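Local coordinates for diadenosine tetraphosphatase, putative (Trypanosoma brucei, PDB 2QJC), which binds two manganese ions in a calcineurin-like phosphoesterase fold and probably hydrolyses diadenosine tetraphosphate or related phosphorylated substrates, at residues 135-140 and 234-239; 221-226 and 230-235. All blocks are in the same frame, centred on the assembly; numbering follows the deposited sequence.

Overall arrangement
Both interactions use strand 230-236, the antiparallel neighbour of strand 21-24 in one sheet of the calcineurin-like sandwich. Interaction 1 takes its far end and joins it to strand 137-140 of the other sheet; interaction 2 takes its beginning and ties it to the loop that arrives from strand 218-220. Their centres lie about 14 Å apart, and they share Ala234 and Val235. Interaction 2 flanks the two-manganese centre: the side chain of Leu231 is about 6 Å from that of Asp26, and the side chain of Cys225 about 7 Å from that of His28. Interaction 1 is remote from the metals, although strand 137-140 leads directly into the manganese ligand His141.

Interaction 1: residues 135-140 and 234-239; sequences HNVMVA and AVFPGG
His135 and Phe236 meet with the same first torsion: in each, CG stands anti to the residue's own carbonyl carbon (chi1 -67° in His135 and -69° in Phe236), and the two side chains run past one another in opposite directions. This brings the imidazole alongside, and its second torsion turns a face to the start of the phenylalanine side chain. Phe236 CB sits over that face, 4.1 Å from the centroid of the His135 ring, in a CH-pi contact displaced toward the rim, with His135 CG as the nearest ring atom. The far corner of the imidazole extends to the next residue, where His135 CE1 approaches Pro237 CD at 3.5 Å. The peptide bond before Pro237 is cis. The rotation of the imidazole is further fixed by a hydrogen bond from His135 NE2 to Gly19 O.

The phenyl ring of Phe236 is clamped between its own turn and the opposing strand. On one face Val137 CG2 points at the ring, 3.7 Å from the centroid and only 16° off the ring normal, a second CH-pi contact. On the opposite face lies Gly239 CA, brought back by the tight turn in which Gly239 N donates to Val235 O at 2.6 Å. The contact across the two segments is thus carried by dispersion and CH-pi forces.

His135 belongs to the turn between strands 129-132 and 137-140, where Asn136 and Val137 form a G1 beta bulge against strand 129-132. The interface lies between the two sheets of the sandwich: Val137 reaches across to Ile23 of strand 21-24 and Phe236 across to Val201 of strand 199-202, with Ile23 beside Phe236 in its own sheet.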
loop_
_atom_site.group_PDB
_atom_site.type_symbol
_atom_site.label_atom_id
_atom_site.label_comp_id
_atom_site.label_asym_id
_atom_site.label_seq_id
_atom_site.Cartn_x
_atom_site.Cartn_y
_atom_site.Cartn_z
ATOM N N HIS A 135 -16.264 0.970 -6.716
ATOM C CA HIS A 135 -15.644 -0.223 -7.280
ATOM C C HIS A 135 -15.603 -1.370 -6.274
ATOM O O HIS A 135 -14.984 -2.407 -6.530
ATOM C CB HIS A 135 -14.218 0.114 -7.737
ATOM C CG HIS A 135 -14.163 1.068 -8.894
ATOM N ND1 HIS A 135 -14.668 0.755 -10.138
ATOM C CD2 HIS A 135 -13.682 2.331 -8.989
ATOM C CE1 HIS A 135 -14.505 1.787 -10.950
ATOM N NE2 HIS A 135 -13.909 2.756 -10.277
ATOM N N ASN A 136 -16.277 -1.173 -5.139
ATOM C CA ASN A 136 -16.323 -2.141 -4.047
ATOM C C ASN A 136 -14.905 -2.584 -3.653
ATOM O O ASN A 136 -14.611 -3.771 -3.552
ATOM C CB ASN A 136 -17.175 -3.360 -4.429
ATOM C CG ASN A 136 -17.389 -4.309 -3.260
ATOM O OD1 ASN A 136 -17.605 -3.876 -2.123
ATOM N ND2 ASN A 136 -17.340 -5.603 -3.532
ATOM N N VAL A 137 -14.039 -1.600 -3.418
ATOM C CA VAL A 137 -12.647 -1.844 -3.042
ATOM C C VAL A 137 -12.246 -1.140 -1.741
ATOM O O VAL A 137 -12.831 -0.124 -1.367
ATOM C CB VAL A 137 -11.701 -1.374 -4.194
ATOM C CG1 VAL A 137 -10.295 -1.102 -3.670
ATOM C CG2 VAL A 137 -11.651 -2.436 -5.283
HETATM N N MSE A 138 -11.253 -1.700 -1.050
HETATM C CA MSE A 138 -10.712 -1.112 0.178
HETATM C C MSE A 138 -9.186 -1.290 0.172
HETATM O O MSE A 138 -8.673 -2.391 -0.077
HETATM C CB MSE A 138 -11.312 -1.760 1.434
HETATM C CG MSE A 138 -12.802 -1.461 1.641
HETATM SE SE MSE A 138 -13.421 -1.657 3.487
HETATM C CE MSE A 138 -13.208 -3.558 3.707
ATOM N N VAL A 139 -8.464 -0.207 0.438
ATOM C CA VAL A 139 -7.006 -0.240 0.431
ATOM C C VAL A 139 -6.397 -0.084 1.827
ATOM O O VAL A 139 -6.761 0.826 2.575
ATOM C CB VAL A 139 -6.444 0.892 -0.505
ATOM C CG1 VAL A 139 -4.922 0.821 -0.587
ATOM C CG2 VAL A 139 -7.050 0.772 -1.897
ATOM N N ALA A 140 -5.486 -0.991 2.171
ATOM C CA ALA A 140 -4.760 -0.969 3.443
ATOM C C ALA A 140 -3.334 -1.425 3.095
ATOM O O ALA A 140 -3.131 -2.112 2.097
ATOM C CB ALA A 140 -5.405 -1.925 4.460
ATOM N N ALA A 234 -3.233 -2.713 -9.756
ATOM C CA ALA A 234 -4.549 -3.294 -9.998
ATOM C C ALA A 234 -5.395 -2.179 -10.610
ATOM O O ALA A 234 -5.429 -1.057 -10.098
ATOM C CB ALA A 234 -5.178 -3.779 -8.697
ATOM N N VAL A 235 -6.069 -2.491 -11.714
ATOM C CA VAL A 235 -6.892 -1.511 -12.407
ATOM C C VAL A 235 -8.380 -1.781 -12.225
ATOM O O VAL A 235 -8.846 -2.898 -12.418
ATOM C CB VAL A 235 -6.577 -1.498 -13.919
ATOM C CG1 VAL A 235 -7.332 -0.353 -14.606
ATOM C CG2 VAL A 235 -5.080 -1.357 -14.132
ATOM N N PHE A 236 -9.117 -0.745 -11.838
ATOM C CA PHE A 236 -10.557 -0.854 -11.642
ATOM C C PHE A 236 -11.260 0.179 -12.521
ATOM O O PHE A 236 -10.802 1.317 -12.643
ATOM C CB PHE A 236 -10.899 -0.642 -10.163
ATOM C CG PHE A 236 -10.425 -1.762 -9.273
ATOM C CD1 PHE A 236 -11.191 -2.917 -9.115
ATOM C CD2 PHE A 236 -9.171 -1.699 -8.665
ATOM C CE1 PHE A 236 -10.709 -4.005 -8.365
ATOM C CE2 PHE A 236 -8.674 -2.783 -7.910
ATOM C CZ PHE A 236 -9.444 -3.935 -7.763
ATOM N N PRO A 237 -12.401 -0.194 -13.119
ATOM C CA PRO A 237 -13.068 -1.496 -13.021
ATOM C C PRO A 237 -12.356 -2.685 -13.672
ATOM O O PRO A 237 -11.556 -2.528 -14.597
ATOM C CB PRO A 237 -14.435 -1.227 -13.649
ATOM C CG PRO A 237 -14.123 -0.203 -14.690
ATOM C CD PRO A 237 -13.166 0.728 -13.982
ATOM N N GLY A 238 -12.665 -3.880 -13.179
ATOM C CA GLY A 238 -12.062 -5.086 -13.715
ATOM C C GLY A 238 -11.176 -5.805 -12.716
ATOM O O GLY A 238 -11.394 -6.976 -12.411
ATOM N N GLY A 239 -10.172 -5.101 -12.204
ATOM C CA GLY A 239 -9.261 -5.700 -11.250
ATOM C C GLY A 239 -8.097 -6.375 -11.946
ATOM O O GLY A 239 -7.504 -7.312 -11.413
#

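Interaction 2: residues 221-226 and 230-235; sequences LDSRCV and RLSAAV
Ser223 OG is gripped by three partners, two from strand 230-236 and one a bound water. Ser223 OG donates to Arg230 O at 2.5 Å. It accepts from Ser232 OG at 2.6 Å. The water donates to the same Ser223 OG over a longer 3.1 Å. This polar cluster fastens the loop after strand 218-220 to the inner strand of a metallophosphoesterase sandwich, beside the manganese site. A first torsion of 47° places the hydroxyl between the backbone N and carbonyl carbon of Ser223, directed at the strand; it meets Arg230 O from well above the carbonyl plane, at a C=O...donor angle of 109°.

The water bridges the same two segments a step further along. It donates to Leu221 O at 2.6 Å and accepts from Ser232 N at 2.9 Å, so Ser232 holds the loop through both its side chain and its backbone. At the start of the strand, Arg230 N returns a bent bond to Ser223 O (3.1 Å, 135° at the hydrogen). Arg230 starts away from the loop, though its CB still touches Ser223, and its NE is hydrogen-bonded to Ser243 OG.

Apolar groups flank the polar centre. The branched end of Leu221 lies against the strand backbone at Ala233 and Ala234, with CD2 touching Ala234 CB, and also reaches Ile23. At the other end Cys225 CB packs on Leu231 CD1 at 3.7 Å and the sulfur rests alongside Leu231 CB, in a layer that includes Gln33 of helix 31-41.

Asp222, the centre of an inverse gamma turn, has OD2 close to OD1 of the manganese ligand Asp26, two like charges near each other. Its other carboxylate oxygen shapes the loop as an Asx turn: Asp222 OD1 accepts from Arg224 N at 3.1 Å, on the anti side and tilted out of the carboxylate plane.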
loop_
_atom_site.group_PDB
_atom_site.type_symbol
_atom_site.label_atom_id
_atom_site.label_comp_id
_atom_site.label_asym_id
_atom_site.label_seq_id
_atom_site.Cartn_x
_atom_site.Cartn_y
_atom_site.Cartn_z
ATOM N N LEU A 221 -0.441 -6.831 -4.038
ATOM C CA LEU A 221 0.385 -6.259 -5.102
ATOM C C LEU A 221 1.882 -6.124 -4.860
ATOM O O LEU A 221 2.587 -5.617 -5.736
ATOM C CB LEU A 221 -0.139 -4.872 -5.483
ATOM C CG LEU A 221 -1.539 -4.703 -6.082
ATOM C CD1 LEU A 221 -1.909 -3.211 -6.116
ATOM C CD2 LEU A 221 -1.566 -5.285 -7.479
ATOM N N ASP A 222 2.395 -6.560 -3.715
ATOM C CA ASP A 222 3.827 -6.381 -3.506
ATOM C C ASP A 222 4.700 -7.396 -4.241
ATOM O O ASP A 222 5.133 -8.401 -3.664
ATOM C CB ASP A 222 4.182 -6.378 -2.017
ATOM C CG ASP A 222 5.586 -5.836 -1.768
ATOM O OD1 ASP A 222 6.313 -5.598 -2.768
ATOM O OD2 ASP A 222 5.963 -5.648 -0.589
ATOM N N SER A 223 4.959 -7.102 -5.515
ATOM C CA SER A 223 5.774 -7.946 -6.384
ATOM C C SER A 223 7.288 -7.695 -6.278
ATOM O O SER A 223 8.048 -8.067 -7.178
ATOM C CB SER A 223 5.314 -7.794 -7.847
ATOM O OG SER A 223 5.152 -6.433 -8.215
ATOM N N ARG A 224 7.709 -7.048 -5.190
ATOM C CA ARG A 224 9.125 -6.786 -4.903
ATOM C C ARG A 224 9.880 -5.839 -5.828
ATOM O O ARG A 224 11.050 -6.077 -6.123
ATOM C CB ARG A 224 9.900 -8.103 -4.883
ATOM C CG ARG A 224 9.152 -9.276 -4.322
ATOM C CD ARG A 224 9.719 -10.570 -4.883
ATOM N NE ARG A 224 9.622 -11.605 -3.874
ATOM C CZ ARG A 224 10.659 -12.186 -3.289
ATOM N NH1 ARG A 224 11.897 -11.852 -3.624
ATOM N NH2 ARG A 224 10.442 -13.064 -2.325
ATOM N N CYS A 225 9.246 -4.762 -6.267
ATOM C CA CYS A 225 9.906 -3.825 -7.169
ATOM C C CYS A 225 11.334 -3.410 -6.760
ATOM O O CYS A 225 12.265 -3.523 -7.554
ATOM C CB CYS A 225 9.042 -2.573 -7.340
ATOM S SG CYS A 225 9.873 -1.259 -8.261
ATOM N N VAL A 226 11.499 -2.938 -5.529
ATOM C CA VAL A 226 12.801 -2.485 -5.040
ATOM C C VAL A 226 13.857 -3.579 -4.883
ATOM O O VAL A 226 15.048 -3.289 -4.839
ATOM C CB VAL A 226 12.666 -1.751 -3.688
ATOM C CG1 VAL A 226 12.287 -2.735 -2.589
ATOM C CG2 VAL A 226 13.979 -1.041 -3.347
ATOM N N ARG A 230 9.271 -6.569 -9.568
ATOM C CA ARG A 230 8.381 -5.822 -10.460
ATOM C C ARG A 230 7.470 -4.875 -9.670
ATOM O O ARG A 230 7.253 -5.063 -8.467
ATOM C CB ARG A 230 7.500 -6.791 -11.268
ATOM C CG ARG A 230 8.254 -7.744 -12.186
ATOM C CD ARG A 230 7.310 -8.668 -12.936
ATOM N NE ARG A 230 6.560 -7.979 -13.985
ATOM C CZ ARG A 230 7.080 -7.570 -15.139
ATOM N NH1 ARG A 230 8.363 -7.777 -15.406
ATOM N NH2 ARG A 230 6.311 -6.959 -16.033
ATOM N N LEU A 231 6.950 -3.852 -10.349
ATOM C CA LEU A 231 6.034 -2.893 -9.730
ATOM C C LEU A 231 4.685 -3.154 -10.389
ATOM O O LEU A 231 4.502 -2.888 -11.580
ATOM C CB LEU A 231 6.471 -1.447 -9.984
ATOM C CG LEU A 231 5.706 -0.398 -9.160
ATOM C CD1 LEU A 231 5.930 -0.650 -7.655
ATOM C CD2 LEU A 231 6.170 1.018 -9.549
ATOM N N SER A 232 3.751 -3.690 -9.606
ATOM C CA SER A 232 2.429 -4.044 -10.099
ATOM C C SER A 232 1.304 -3.118 -9.660
ATOM O O SER A 232 1.375 -2.477 -8.611
ATOM C CB SER A 232 2.088 -5.465 -9.657
ATOM O OG SER A 232 3.155 -6.348 -9.935
ATOM N N ALA A 233 0.257 -3.067 -10.476
ATOM C CA ALA A 233 -0.900 -2.247 -10.167
ATOM C C ALA A 233 -2.179 -2.990 -10.519
ATOM O O ALA A 233 -2.199 -3.802 -11.454
ATOM C CB ALA A 233 -0.841 -0.928 -10.940
ATOM N N ALA A 234 -3.233 -2.713 -9.756
ATOM C CA ALA A 234 -4.549 -3.294 -9.998
ATOM C C ALA A 234 -5.395 -2.179 -10.610
ATOM O O ALA A 234 -5.429 -1.057 -10.098
ATOM C CB ALA A 234 -5.178 -3.779 -8.697
ATOM N N VAL A 235 -6.069 -2.491 -11.714
ATOM C CA VAL A 235 -6.892 -1.511 -12.407
ATOM C C VAL A 235 -8.380 -1.781 -12.225
ATOM O O VAL A 235 -8.846 -2.898 -12.418
ATOM C CB VAL A 235 -6.577 -1.498 -13.919
ATOM C CG1 VAL A 235 -7.332 -0.353 -14.606
ATOM C CG2 VAL A 235 -5.080 -1.357 -14.132
HETATM O O HOH W 1 4.117 -3.840 -6.772
#